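Local atomic coordinates of glycosyltransferase (duf1792) (Streptococcus sanguinis, PDB entry 5V4A), a protein that probably transfers a sugar from a UDP-linked donor, this chain being its C-terminal GT-D-fold (DUF1792) domain, which binds UDP. Residues Arg174-Lys179 / Thr198-Thr203; Lys184-Glu189 / Ile267-Ala272; Met33-Gly38 / Ala52-Ile57; Asp16-Leu19 / Ser24-Arg27. One frame throughout, in Å; residues are numbered along the deposited sequence.

Contacts 1 and 4 both reach UDP from opposite sides of the centre of the chain: the loop of contact 1 bonds the uracil, its Gly201 bonds O5' of UDP, and Arg27 of contact 4 holds the two phosphates. Their centres lie about 20 Å apart. Contact 3 touches both: its Leu35 CD1 lies 3.5 Å from Pro202 CG of contact 1, and its Ile57 CG2 lies 4.2 Å from Val26 CG2 of contact 4. Contact 2 lies outside the pocket, its centre about 13 Å from that of contact 1. Helix 180-190, one half of contact 2, follows the uracil-binding loop directly, and the two contacts touch where Lys179 CD lies 3.2 Å from Leu271 O.

Contact 1: Arg174-Lys179 / Thr198-Thr203; sequences RNAYSK and TMLGPT. With UDP (uridine-5'-diphosphate), chain C.
The uracil end of the UDP pocket is closed where Ala176 and Tyr177, in the loop 174-179, meet Leu200 and Thr203, at the turn from a strand into a helix. Ala176 CB touches Leu200 CD1 at 4.0 Å, and a methyl is small enough to let its own backbone approach the base: Ala176 N donates to O4 of UDP over 3.0 Å at 150°. Leu200 swings its CG nearly opposite the backbone N (chi1 -155°), which brings CD1 above the plane of the uracil, outside its N3-C2 edge, 3.5 Å from UDP O2. Leucine suits this place because its branched end can meet both the Ala176 methyl and this edge of the base. Gly201 follows with a positive phi that favours glycine, and its N bonds O5' of UDP at 3.2 Å, where the diphosphate begins. Thr203 OG1 lies 2.9 Å from Tyr177 N, but the angle is too poor for a hydrogen bond; that N-H makes a weak bond to Gln44 OE1 instead. The same OG1 stands at the edge of the Tyr177 ring, near its plane, and 3.4 Å from Tyr177 CB. Other groups complete the UDP site, among them Pro172 O and Ser115 OG. The loop runs from strand 165-171 to helix 180-190, with the Tyr177 ring resting on Glu49 and Leu50 of helix 48-58, while Met199, on strand 195-199, is paired with Val146 of strand 142-148, and Thr203 lies in the first turn of helix 201-213.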
loop_
_atom_site.group_PDB
_atom_site.type_symbol
_atom_site.label_atom_id
_atom_site.label_comp_id
_atom_site.label_asym_id
_atom_site.label_seq_id
_atom_site.Cartn_x
_atom_site.Cartn_y
_atom_site.Cartn_z
ATOM N N ARG A 174 12.875 -22.934 -17.751
ATOM C CA ARG A 174 12.835 -24.110 -16.900
ATOM C C ARG A 174 14.270 -24.558 -16.694
ATOM O O ARG A 174 15.147 -24.242 -17.499
ATOM C CB ARG A 174 12.013 -25.248 -17.537
ATOM C CG ARG A 174 12.605 -25.749 -18.838
ATOM C CD ARG A 174 11.637 -26.713 -19.522
ATOM N NE ARG A 174 12.278 -27.511 -20.573
ATOM C CZ ARG A 174 12.935 -28.648 -20.358
ATOM N NH1 ARG A 174 13.037 -29.140 -19.127
ATOM N NH2 ARG A 174 13.481 -29.306 -21.380
ATOM N N ASN A 175 14.504 -25.301 -15.613
ATOM C CA ASN A 175 15.841 -25.818 -15.310
ATOM C C ASN A 175 16.885 -24.693 -15.285
ATOM O O ASN A 175 17.999 -24.837 -15.795
ATOM C CB ASN A 175 16.246 -26.891 -16.324
ATOM C CG ASN A 175 15.452 -28.183 -16.185
ATOM O OD1 ASN A 175 14.708 -28.394 -15.223
ATOM N ND2 ASN A 175 15.590 -29.051 -17.176
ATOM N N ALA A 176 16.517 -23.541 -14.714
ATOM C CA ALA A 176 17.451 -22.414 -14.678
ATOM C C ALA A 176 18.609 -22.661 -13.722
ATOM O O ALA A 176 19.652 -22.002 -13.843
ATOM C CB ALA A 176 16.742 -21.120 -14.269
ATOM N N TYR A 177 18.446 -23.582 -12.779
ATOM C CA TYR A 177 19.496 -23.802 -11.794
ATOM C C TYR A 177 20.827 -24.159 -12.446
ATOM O O TYR A 177 21.889 -23.823 -11.906
ATOM C CB TYR A 177 19.093 -24.889 -10.803
ATOM C CG TYR A 177 20.142 -25.046 -9.722
ATOM C CD1 TYR A 177 20.112 -24.221 -8.601
ATOM C CD2 TYR A 177 21.171 -25.993 -9.823
ATOM C CE1 TYR A 177 21.070 -24.329 -7.608
ATOM C CE2 TYR A 177 22.132 -26.105 -8.824
ATOM C CZ TYR A 177 22.069 -25.261 -7.723
ATOM O OH TYR A 177 23.006 -25.352 -6.721
ATOM N N SER A 178 20.812 -24.831 -13.598
ATOM C CA SER A 178 22.099 -25.194 -14.184
ATOM C C SER A 178 22.900 -23.981 -14.651
ATOM O O SER A 178 24.095 -24.121 -14.930
ATOM C CB SER A 178 21.907 -26.166 -15.353
ATOM O OG SER A 178 21.532 -25.483 -16.529
ATOM N N LYS A 179 22.280 -22.804 -14.737
ATOM C CA LYS A 179 22.970 -21.588 -15.153
ATOM C C LYS A 179 23.165 -20.589 -14.010
ATOM O O LYS A 179 23.508 -19.440 -14.272
ATOM C CB LYS A 179 22.206 -20.930 -16.304
ATOM C CG LYS A 179 22.455 -21.607 -17.649
ATOM C CD LYS A 179 21.932 -20.786 -18.810
ATOM C CE LYS A 179 22.122 -21.522 -20.142
ATOM N NZ LYS A 179 23.561 -21.765 -20.449
ATOM N N THR A 198 13.171 -11.020 -8.697
ATOM C CA THR A 198 13.394 -12.285 -9.386
ATOM C C THR A 198 12.112 -13.112 -9.422
ATOM O O THR A 198 11.323 -13.129 -8.465
ATOM C CB THR A 198 14.580 -13.075 -8.765
ATOM O OG1 THR A 198 14.945 -14.159 -9.631
ATOM C CG2 THR A 198 14.231 -13.631 -7.406
ATOM N N MET A 199 11.886 -13.734 -10.581
ATOM C CA MET A 199 10.732 -14.579 -10.862
ATOM C C MET A 199 11.347 -15.803 -11.535
ATOM O O MET A 199 11.464 -15.819 -12.759
ATOM C CB MET A 199 9.727 -13.899 -11.792
ATOM C CG MET A 199 9.112 -12.579 -11.303
ATOM S SD MET A 199 10.304 -11.240 -11.118
ATOM C CE MET A 199 10.742 -11.092 -12.797
ATOM N N LEU A 200 11.801 -16.782 -10.746
ATOM C CA LEU A 200 12.653 -17.821 -11.312
ATOM C C LEU A 200 12.536 -19.143 -10.567
ATOM O O LEU A 200 13.505 -19.908 -10.523
ATOM C CB LEU A 200 14.125 -17.355 -11.329
ATOM C CG LEU A 200 15.114 -17.946 -12.349
ATOM C CD1 LEU A 200 14.723 -17.661 -13.807
ATOM C CD2 LEU A 200 16.559 -17.471 -12.046
ATOM N N GLY A 201 11.357 -19.454 -10.026
ATOM C CA GLY A 201 11.131 -20.731 -9.384
ATOM C C GLY A 201 12.134 -21.026 -8.290
ATOM O O GLY A 201 12.546 -20.128 -7.539
ATOM N N PRO A 202 12.565 -22.291 -8.193
ATOM C CA PRO A 202 13.507 -22.669 -7.126
ATOM C C PRO A 202 14.868 -21.992 -7.245
ATOM O O PRO A 202 15.525 -21.765 -6.221
ATOM C CB PRO A 202 13.600 -24.198 -7.271
ATOM C CG PRO A 202 12.407 -24.586 -8.096
ATOM C CD PRO A 202 12.174 -23.452 -9.014
ATOM N N THR A 203 15.315 -21.669 -8.465
ATOM C CA THR A 203 16.566 -20.939 -8.639
ATOM C C THR A 203 16.482 -19.534 -8.043
ATOM O O THR A 203 17.492 -19.005 -7.559
ATOM C CB THR A 203 16.942 -20.877 -10.123
ATOM O OG1 THR A 203 16.949 -22.207 -10.663
ATOM C CG2 THR A 203 18.300 -20.206 -10.353
HETATM N N1 UDP C . 10.710 -19.930 -13.798
HETATM C C2 UDP C . 11.699 -19.662 -14.714
HETATM N N3 UDP C . 12.682 -20.613 -14.805
HETATM C C4 UDP C . 12.770 -21.789 -14.086
HETATM C C5 UDP C . 11.714 -21.992 -13.146
HETATM C C6 UDP C . 10.740 -21.067 -13.024
HETATM O O2 UDP C . 11.711 -18.654 -15.402
HETATM O O4 UDP C . 13.734 -22.554 -14.273
HETATM C "C1'" UDP C . 9.660 -18.894 -13.605
HETATM C "C2'" UDP C . 8.271 -19.180 -14.162
HETATM O "O2'" UDP C . 8.227 -18.975 -15.573
HETATM C "C3'" UDP C . 7.441 -18.155 -13.359
HETATM C "C4'" UDP C . 8.205 -18.037 -12.024
HETATM O "O4'" UDP C . 9.456 -18.731 -12.222
HETATM O "O3'" UDP C . 7.430 -16.864 -13.958
HETATM C "C5'" UDP C . 7.489 -18.575 -10.808
HETATM O "O5'" UDP C . 8.324 -18.591 -9.629
HETATM P PA UDP C . 7.816 -19.249 -8.283
HETATM O O1A UDP C . 7.667 -20.760 -8.438
HETATM O O2A UDP C . 8.713 -18.760 -7.207
HETATM O O3A UDP C . 6.307 -18.653 -8.089
HETATM P PB UDP C . 5.290 -18.603 -6.868
HETATM O O1B UDP C . 6.094 -19.239 -5.726
HETATM O O2B UDP C . 4.153 -19.547 -7.324
HETATM O O3B UDP C . 4.854 -17.201 -6.567
#

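Contact 2: Lys184-Glu189 / Ile267-Ala272; sequences KQAVRE and IVANLA
Ala186 faces two residues of the C-terminal strand segment with a single methyl: its CB lies 4.3 Å from Ala269 CB and 4.4 Å from Leu271 CD1. Because both alanines are so small, the helix can settle close to the strand, with Ala186 CA only 7.0 Å from Ala269 CA. Leu271 reaches from further along, its CG opposite its own carbonyl carbon (chi1 -73°), which brings CD1 to the Ala186 methyl; the side chain also touches Ala182 one turn back on the helix. Behind this first shell stands Ile169, which packs on both alanines. Its strand, 165-171, fixes the other partner through backbone bonds of Ala269 and Leu271 to Ile170. An Asx turn begins at the last strand residue: Ala272 N donates to Asn270 OD1 over 3.1 Å at 161°. On the helix, Lys184 and Arg188 turn elsewhere, forming salt bridges with Asp210 and Glu214, while Val187 packs on Leu211 of helix 201-213. This is helix-on-sheet packing of a Rossmann-like alpha/beta fold, in which helix 180-190 is the crossover between parallel strands 165-171 and 195-199, which flank strand 142-148, and leans on 267-270, an outermost strand of the sheet within this chain.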
loop_
_atom_site.group_PDB
_atom_site.type_symbol
_atom_site.label_atom_id
_atom_site.label_comp_id
_atom_site.label_asym_id
_atom_site.label_seq_id
_atom_site.Cartn_x
_atom_site.Cartn_y
_atom_site.Cartn_z
ATOM N N LYS A 184 24.254 -15.174 -11.835
ATOM C CA LYS A 184 24.872 -14.312 -10.826
ATOM C C LYS A 184 25.902 -13.388 -11.455
ATOM O O LYS A 184 25.985 -12.202 -11.110
ATOM C CB LYS A 184 25.517 -15.152 -9.720
ATOM C CG LYS A 184 24.529 -15.591 -8.658
ATOM C CD LYS A 184 25.195 -16.031 -7.384
ATOM C CE LYS A 184 25.671 -17.443 -7.453
ATOM N NZ LYS A 184 26.279 -17.858 -6.157
ATOM N N GLN A 185 26.690 -13.911 -12.394
ATOM C CA GLN A 185 27.683 -13.073 -13.047
ATOM C C GLN A 185 27.017 -11.941 -13.813
ATOM O O GLN A 185 27.475 -10.791 -13.769
ATOM C CB GLN A 185 28.549 -13.920 -13.969
ATOM C CG GLN A 185 29.592 -13.146 -14.727
ATOM C CD GLN A 185 30.678 -14.049 -15.257
ATOM O OE1 GLN A 185 30.431 -15.215 -15.568
ATOM N NE2 GLN A 185 31.894 -13.520 -15.356
ATOM N N ALA A 186 25.904 -12.236 -14.480
ATOM C CA ALA A 186 25.174 -11.187 -15.179
ATOM C C ALA A 186 24.642 -10.154 -14.202
ATOM O O ALA A 186 24.688 -8.954 -14.481
ATOM C CB ALA A 186 24.031 -11.785 -15.998
ATOM N N VAL A 187 24.153 -10.600 -13.042
ATOM C CA VAL A 187 23.628 -9.661 -12.053
ATOM C C VAL A 187 24.722 -8.709 -11.593
ATOM O O VAL A 187 24.531 -7.491 -11.566
ATOM C CB VAL A 187 23.003 -10.417 -10.867
ATOM C CG1 VAL A 187 22.832 -9.488 -9.679
ATOM C CG2 VAL A 187 21.645 -11.017 -11.282
ATOM N N ARG A 188 25.907 -9.238 -11.273
ATOM C CA ARG A 188 26.974 -8.356 -10.816
ATOM C C ARG A 188 27.328 -7.307 -11.864
ATOM O O ARG A 188 27.645 -6.163 -11.511
ATOM C CB ARG A 188 28.210 -9.174 -10.435
ATOM C CG ARG A 188 27.971 -10.159 -9.296
ATOM C CD ARG A 188 29.284 -10.907 -8.903
ATOM N NE ARG A 188 28.987 -12.045 -8.038
ATOM C CZ ARG A 188 29.017 -13.311 -8.436
ATOM N NH1 ARG A 188 29.366 -13.608 -9.681
ATOM N NH2 ARG A 188 28.691 -14.276 -7.595
ATOM N N GLU A 189 27.260 -7.670 -13.148
ATOM C CA GLU A 189 27.652 -6.762 -14.219
ATOM C C GLU A 189 26.622 -5.668 -14.483
ATOM O O GLU A 189 26.993 -4.578 -14.940
ATOM C CB GLU A 189 27.896 -7.547 -15.513
ATOM C CG GLU A 189 28.711 -6.778 -16.554
ATOM C CD GLU A 189 28.048 -6.734 -17.922
ATOM O OE1 GLU A 189 28.315 -5.775 -18.682
ATOM O OE2 GLU A 189 27.269 -7.660 -18.239
ATOM N N ILE A 267 16.047 -5.652 -22.230
ATOM C CA ILE A 267 16.898 -6.819 -22.062
ATOM C C ILE A 267 18.351 -6.369 -22.160
ATOM O O ILE A 267 18.741 -5.681 -23.108
ATOM C CB ILE A 267 16.547 -7.884 -23.114
ATOM C CG1 ILE A 267 15.129 -8.415 -22.877
ATOM C CG2 ILE A 267 17.538 -9.022 -23.065
ATOM C CD1 ILE A 267 14.598 -9.319 -24.019
ATOM N N VAL A 268 19.143 -6.689 -21.142
ATOM C CA VAL A 268 20.572 -6.396 -21.176
ATOM C C VAL A 268 21.430 -7.650 -21.226
ATOM O O VAL A 268 22.602 -7.558 -21.626
ATOM C CB VAL A 268 20.997 -5.504 -19.989
ATOM C CG1 VAL A 268 20.305 -4.137 -20.061
ATOM C CG2 VAL A 268 20.665 -6.180 -18.677
ATOM N N ALA A 269 20.898 -8.808 -20.846
ATOM C CA ALA A 269 21.575 -10.081 -21.022
ATOM C C ALA A 269 20.528 -11.162 -21.244
ATOM O O ALA A 269 19.408 -11.075 -20.734
ATOM C CB ALA A 269 22.468 -10.438 -19.821
ATOM N N ASN A 270 20.899 -12.180 -22.018
ATOM C CA ASN A 270 19.974 -13.249 -22.384
ATOM C C ASN A 270 20.689 -14.589 -22.271
ATOM O O ASN A 270 21.542 -14.903 -23.102
ATOM C CB ASN A 270 19.430 -13.040 -23.798
ATOM C CG ASN A 270 18.277 -13.950 -24.104
ATOM O OD1 ASN A 270 18.194 -15.058 -23.572
ATOM N ND2 ASN A 270 17.383 -13.505 -24.979
ATOM N N LEU A 271 20.313 -15.384 -21.270
ATOM C CA LEU A 271 20.908 -16.685 -21.011
ATOM C C LEU A 271 19.950 -17.848 -21.269
ATOM O O LEU A 271 20.257 -18.991 -20.903
ATOM C CB LEU A 271 21.430 -16.730 -19.573
ATOM C CG LEU A 271 22.701 -15.902 -19.378
ATOM C CD1 LEU A 271 22.406 -14.457 -19.048
ATOM C CD2 LEU A 271 23.579 -16.518 -18.316
ATOM N N ALA A 272 18.821 -17.595 -21.921
ATOM C CA ALA A 272 17.821 -18.631 -22.147
ATOM C C ALA A 272 18.299 -19.640 -23.170
ATOM O O ALA A 272 18.829 -19.254 -24.210
ATOM C CB ALA A 272 16.503 -18.011 -22.608
#

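Contact 3: Met33-Gly38 / Ala52-Ile57; sequences MDLVAG and ARLREI
The backbone oxygen of Leu35, whose side chain meets Leu54 across the contact, is gripped twice: by Gly38 N at 2.9 Å and by the hydroxyl of Ser51. The first bond belongs to the Schellman motif that ends helix 30-36, with Gly38 as its C-prime residue at a positive phi that glycine adopts readily; the second ties this helix end to helix 48-58. Beside these bonds the two helices meet through hydrocarbon. Leu35 CD1 lies 4.0 Å from Leu54 CD1, methyl against methyl. Val36 lays its two branches against Leu54 and Arg55. With CG1 opposite the backbone N (chi1 173°), CG2 is left to press on the backbone at Arg55 N, 3.8 Å away, and on Leu54 CB at 3.9 Å, while CG1 rests across the Arg55 stem, 3.9 Å from its CB and 4.0 Å from its CD. A beta-branched residue suits such a place, its two methyls spread over Leu54 CB and the Arg55 stem. Arg55 lends its aliphatic part here, and its chain bends at chi3 (54°) beyond it. Leu35 also touches Pro202 of helix 201-213, and Leu54 packs on Phe28. Arg53, on another face of its helix, salt-bridges Glu56 and Asp210. The chemistry thus implies that apolar packing holds the helices side by side, while the two hydrogen bonds to Leu35 O, with the Schellman motif, are consistent with a well-defined helix end.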
loop_
_atom_site.group_PDB
_atom_site.type_symbol
_atom_site.label_atom_id
_atom_site.label_comp_id
_atom_site.label_asym_id
_atom_site.label_seq_id
_atom_site.Cartn_x
_atom_site.Cartn_y
_atom_site.Cartn_z
ATOM N N MET A 33 9.328 -27.653 -1.566
ATOM C CA MET A 33 9.234 -28.821 -0.699
ATOM C C MET A 33 9.225 -30.110 -1.525
ATOM O O MET A 33 9.741 -31.138 -1.074
ATOM C CB MET A 33 8.002 -28.720 0.200
ATOM C CG MET A 33 7.696 -29.981 0.960
ATOM S SD MET A 33 9.085 -30.456 2.035
ATOM C CE MET A 33 9.208 -29.041 3.132
ATOM N N ASP A 34 8.610 -30.079 -2.710
ATOM C CA ASP A 34 8.694 -31.212 -3.625
ATOM C C ASP A 34 10.143 -31.584 -3.905
ATOM O O ASP A 34 10.511 -32.760 -3.868
ATOM C CB ASP A 34 7.975 -30.889 -4.936
ATOM C CG ASP A 34 6.558 -31.404 -4.959
ATOM O OD1 ASP A 34 5.747 -30.876 -5.752
ATOM O OD2 ASP A 34 6.264 -32.335 -4.176
ATOM N N LEU A 35 10.961 -30.589 -4.241
ATOM C CA LEU A 35 12.365 -30.833 -4.547
ATOM C C LEU A 35 13.152 -31.262 -3.312
ATOM O O LEU A 35 14.055 -32.103 -3.412
ATOM C CB LEU A 35 12.984 -29.581 -5.157
ATOM C CG LEU A 35 12.681 -29.289 -6.623
ATOM C CD1 LEU A 35 13.032 -27.856 -6.960
ATOM C CD2 LEU A 35 13.462 -30.264 -7.524
ATOM N N VAL A 36 12.846 -30.682 -2.144
ATOM C CA VAL A 36 13.524 -31.093 -0.917
ATOM C C VAL A 36 13.191 -32.532 -0.570
ATOM O O VAL A 36 13.980 -33.211 0.096
ATOM C CB VAL A 36 13.159 -30.143 0.243
ATOM C CG1 VAL A 36 13.719 -30.658 1.559
ATOM C CG2 VAL A 36 13.656 -28.730 -0.056
ATOM N N ALA A 37 12.056 -33.032 -1.046
ATOM C CA ALA A 37 11.699 -34.433 -0.901
ATOM C C ALA A 37 12.285 -35.310 -2.005
ATOM O O ALA A 37 11.963 -36.501 -2.069
ATOM C CB ALA A 37 10.178 -34.590 -0.854
ATOM N N GLY A 38 13.146 -34.756 -2.861
ATOM C CA GLY A 38 13.792 -35.544 -3.896
ATOM C C GLY A 38 12.968 -35.767 -5.144
ATOM O O GLY A 38 13.181 -36.762 -5.842
ATOM N N ALA A 52 19.438 -29.645 -1.561
ATOM C CA ALA A 52 20.126 -29.468 -0.288
ATOM C C ALA A 52 20.247 -27.991 0.054
ATOM O O ALA A 52 20.161 -27.600 1.229
ATOM C CB ALA A 52 21.503 -30.132 -0.332
ATOM N N ARG A 53 20.461 -27.159 -0.966
ATOM C CA ARG A 53 20.535 -25.721 -0.745
ATOM C C ARG A 53 19.180 -25.145 -0.348
ATOM O O ARG A 53 19.112 -24.225 0.475
ATOM C CB ARG A 53 21.062 -25.022 -1.992
ATOM C CG ARG A 53 21.372 -23.553 -1.780
ATOM C CD ARG A 53 22.556 -23.322 -0.856
ATOM N NE ARG A 53 23.025 -21.938 -0.928
ATOM C CZ ARG A 53 23.911 -21.401 -0.093
ATOM N NH1 ARG A 53 24.436 -22.130 0.886
ATOM N NH2 ARG A 53 24.285 -20.136 -0.238
ATOM N N LEU A 54 18.088 -25.656 -0.918
ATOM C CA LEU A 54 16.778 -25.138 -0.533
ATOM C C LEU A 54 16.440 -25.511 0.903
ATOM O O LEU A 54 15.954 -24.674 1.682
ATOM C CB LEU A 54 15.693 -25.664 -1.476
ATOM C CG LEU A 54 15.760 -25.305 -2.947
ATOM C CD1 LEU A 54 14.686 -26.098 -3.708
ATOM C CD2 LEU A 54 15.559 -23.809 -3.144
ATOM N N ARG A 55 16.691 -26.766 1.266
ATOM C CA ARG A 55 16.478 -27.207 2.635
ATOM C C ARG A 55 17.292 -26.364 3.608
ATOM O O ARG A 55 16.814 -26.017 4.694
ATOM C CB ARG A 55 16.850 -28.679 2.754
ATOM C CG ARG A 55 16.532 -29.337 4.076
ATOM C CD ARG A 55 16.883 -30.794 3.965
ATOM N NE ARG A 55 18.263 -30.942 3.514
ATOM C CZ ARG A 55 18.773 -32.065 3.019
ATOM N NH1 ARG A 55 18.009 -33.149 2.897
ATOM N NH2 ARG A 55 20.043 -32.101 2.631
ATOM N N GLU A 56 18.499 -25.968 3.201
ATOM C CA GLU A 56 19.350 -25.187 4.097
ATOM C C GLU A 56 18.761 -23.805 4.343
ATOM O O GLU A 56 18.787 -23.308 5.475
ATOM C CB GLU A 56 20.758 -25.059 3.529
ATOM C CG GLU A 56 21.718 -24.491 4.553
ATOM C CD GLU A 56 23.107 -24.208 4.014
ATOM O OE1 GLU A 56 23.403 -24.569 2.854
ATOM O OE2 GLU A 56 23.887 -23.568 4.757
ATOM N N ILE A 57 18.258 -23.164 3.286
ATOM C CA ILE A 57 17.719 -21.818 3.419
ATOM C C ILE A 57 16.406 -21.838 4.198
ATOM O O ILE A 57 16.143 -20.948 5.026
ATOM C CB ILE A 57 17.559 -21.181 2.028
ATOM C CG1 ILE A 57 18.902 -21.076 1.306
ATOM C CG2 ILE A 57 16.956 -19.806 2.117
ATOM C CD1 ILE A 57 18.730 -20.749 -0.182
#

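Contact 4: Asp16-Leu19 / Ser24-Arg27; sequences DYLL and SVVR. With UDP (uridine-5'-diphosphate), chain C.
Leu18 of helix 11-21 meets Val25 of strand 24-27 in an alpha/beta layer packing, where the helix lies against a parallel sheet that is continued by strand 66-70. Leu18 CG stands opposite its carbonyl carbon, which sends both methyls onto the strand: CD2 comes 3.9 Å from Val25 CB and equally near Ser24 O, while CD1 lies 4.1 Å from Val25 CG1. The two side chains cross at about a right angle. Val25 places CG1 between its backbone N and carbonyl carbon (chi1 64°), the crowded position, with CG2 opposite the N; its compact, beta-branched shape suits a buried strand position, where it also touches Met67, Cys69 and Ile114. Ser24, whose CB points away from the helix, bonds Ala218 N through OG. Two residues beyond Val25, Arg27 reaches the UDP site. Its chain bends at chi3 (-70°), and the guanidinium presents its edge to the diphosphate. Asp220 salt-bridges NH2 and Thr112 O accepts from NH1, so the group is held from the protein side too, and the cation would be expected to offset phosphate charge. A weak bond joins Arg27 NH2 to O2A of UDP at 2.8 Å, whereas O1B is forked between Arg27 NH1 at 3.0 Å and Arg27 NH2 at 3.1 Å.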
loop_
_atom_site.group_PDB
_atom_site.type_symbol
_atom_site.label_atom_id
_atom_site.label_comp_id
_atom_site.label_asym_id
_atom_site.label_seq_id
_atom_site.Cartn_x
_atom_site.Cartn_y
_atom_site.Cartn_z
ATOM N N ASP A 16 4.256 -5.302 5.149
ATOM C CA ASP A 16 4.653 -4.220 6.054
ATOM C C ASP A 16 6.079 -4.402 6.569
ATOM O O ASP A 16 6.783 -3.414 6.823
ATOM C CB ASP A 16 3.699 -4.134 7.247
ATOM C CG ASP A 16 2.348 -3.513 6.900
ATOM O OD1 ASP A 16 2.141 -3.053 5.755
ATOM O OD2 ASP A 16 1.476 -3.590 7.775
ATOM N N TYR A 17 6.511 -5.650 6.775
ATOM C CA TYR A 17 7.882 -5.885 7.228
ATOM C C TYR A 17 8.889 -5.443 6.177
ATOM O O TYR A 17 9.885 -4.781 6.500
ATOM C CB TYR A 17 8.091 -7.367 7.578
ATOM C CG TYR A 17 9.404 -7.665 8.324
ATOM C CD1 TYR A 17 10.547 -8.024 7.639
ATOM C CD2 TYR A 17 9.480 -7.543 9.701
ATOM C CE1 TYR A 17 11.737 -8.307 8.313
ATOM C CE2 TYR A 17 10.663 -7.788 10.388
ATOM C CZ TYR A 17 11.785 -8.172 9.689
ATOM O OH TYR A 17 12.957 -8.433 10.368
ATOM N N LEU A 18 8.638 -5.790 4.909
ATOM C CA LEU A 18 9.540 -5.399 3.829
ATOM C C LEU A 18 9.569 -3.889 3.651
ATOM O O LEU A 18 10.623 -3.320 3.350
ATOM C CB LEU A 18 9.131 -6.093 2.523
ATOM C CG LEU A 18 9.216 -7.624 2.480
ATOM C CD1 LEU A 18 8.718 -8.193 1.146
ATOM C CD2 LEU A 18 10.647 -8.120 2.769
ATOM N N LEU A 19 8.410 -3.230 3.782
ATOM C CA LEU A 19 8.363 -1.772 3.685
ATOM C C LEU A 19 9.079 -1.109 4.852
ATOM O O LEU A 19 9.782 -0.112 4.665
ATOM C CB LEU A 19 6.917 -1.291 3.627
ATOM C CG LEU A 19 6.232 -1.620 2.297
ATOM C CD1 LEU A 19 4.717 -1.526 2.399
ATOM C CD2 LEU A 19 6.749 -0.685 1.226
ATOM N N SER A 24 15.439 -8.038 2.080
ATOM C CA SER A 24 15.235 -8.950 0.970
ATOM C C SER A 24 14.230 -10.022 1.379
ATOM O O SER A 24 13.950 -10.217 2.561
ATOM C CB SER A 24 16.564 -9.594 0.574
ATOM O OG SER A 24 17.420 -8.657 -0.045
ATOM N N VAL A 25 13.723 -10.785 0.404
ATOM C CA VAL A 25 12.753 -11.821 0.743
ATOM C C VAL A 25 12.970 -13.058 -0.113
ATOM O O VAL A 25 13.269 -12.951 -1.305
ATOM C CB VAL A 25 11.304 -11.317 0.596
ATOM C CG1 VAL A 25 10.996 -10.967 -0.848
ATOM C CG2 VAL A 25 10.344 -12.372 1.096
ATOM N N VAL A 26 12.815 -14.227 0.520
ATOM C CA VAL A 26 12.794 -15.530 -0.142
ATOM C C VAL A 26 11.563 -16.280 0.341
ATOM O O VAL A 26 11.274 -16.310 1.542
ATOM C CB VAL A 26 14.059 -16.388 0.106
ATOM C CG1 VAL A 26 15.202 -15.883 -0.705
ATOM C CG2 VAL A 26 14.426 -16.525 1.614
ATOM N N ARG A 27 10.833 -16.882 -0.599
ATOM C CA ARG A 27 9.581 -17.562 -0.307
ATOM C C ARG A 27 9.717 -19.016 -0.720
ATOM O O ARG A 27 10.267 -19.319 -1.781
ATOM C CB ARG A 27 8.399 -16.917 -1.056
ATOM C CG ARG A 27 8.469 -15.413 -1.213
ATOM C CD ARG A 27 7.455 -14.901 -2.245
ATOM N NE ARG A 27 7.919 -15.350 -3.551
ATOM C CZ ARG A 27 7.457 -16.425 -4.176
ATOM N NH1 ARG A 27 6.433 -17.103 -3.655
ATOM N NH2 ARG A 27 8.004 -16.802 -5.330
HETATM N N1 UDP C . 10.710 -19.930 -13.798
HETATM C C2 UDP C . 11.699 -19.662 -14.714
HETATM N N3 UDP C . 12.682 -20.613 -14.805
HETATM C C4 UDP C . 12.770 -21.789 -14.086
HETATM C C5 UDP C . 11.714 -21.992 -13.146
HETATM C C6 UDP C . 10.740 -21.067 -13.024
HETATM O O2 UDP C . 11.711 -18.654 -15.402
HETATM O O4 UDP C . 13.734 -22.554 -14.273
HETATM C "C1'" UDP C . 9.660 -18.894 -13.605
HETATM C "C2'" UDP C . 8.271 -19.180 -14.162
HETATM O "O2'" UDP C . 8.227 -18.975 -15.573
HETATM C "C3'" UDP C . 7.441 -18.155 -13.359
HETATM C "C4'" UDP C . 8.205 -18.037 -12.024
HETATM O "O4'" UDP C . 9.456 -18.731 -12.222
HETATM O "O3'" UDP C . 7.430 -16.864 -13.958
HETATM C "C5'" UDP C . 7.489 -18.575 -10.808
HETATM O "O5'" UDP C . 8.324 -18.591 -9.629
HETATM P PA UDP C . 7.816 -19.249 -8.283
HETATM O O1A UDP C . 7.667 -20.760 -8.438
HETATM O O2A UDP C . 8.713 -18.760 -7.207
HETATM O O3A UDP C . 6.307 -18.653 -8.089
HETATM P PB UDP C . 5.290 -18.603 -6.868
HETATM O O1B UDP C . 6.094 -19.239 -5.726
HETATM O O2B UDP C . 4.153 -19.547 -7.324
HETATM O O3B UDP C . 4.854 -17.201 -6.567
#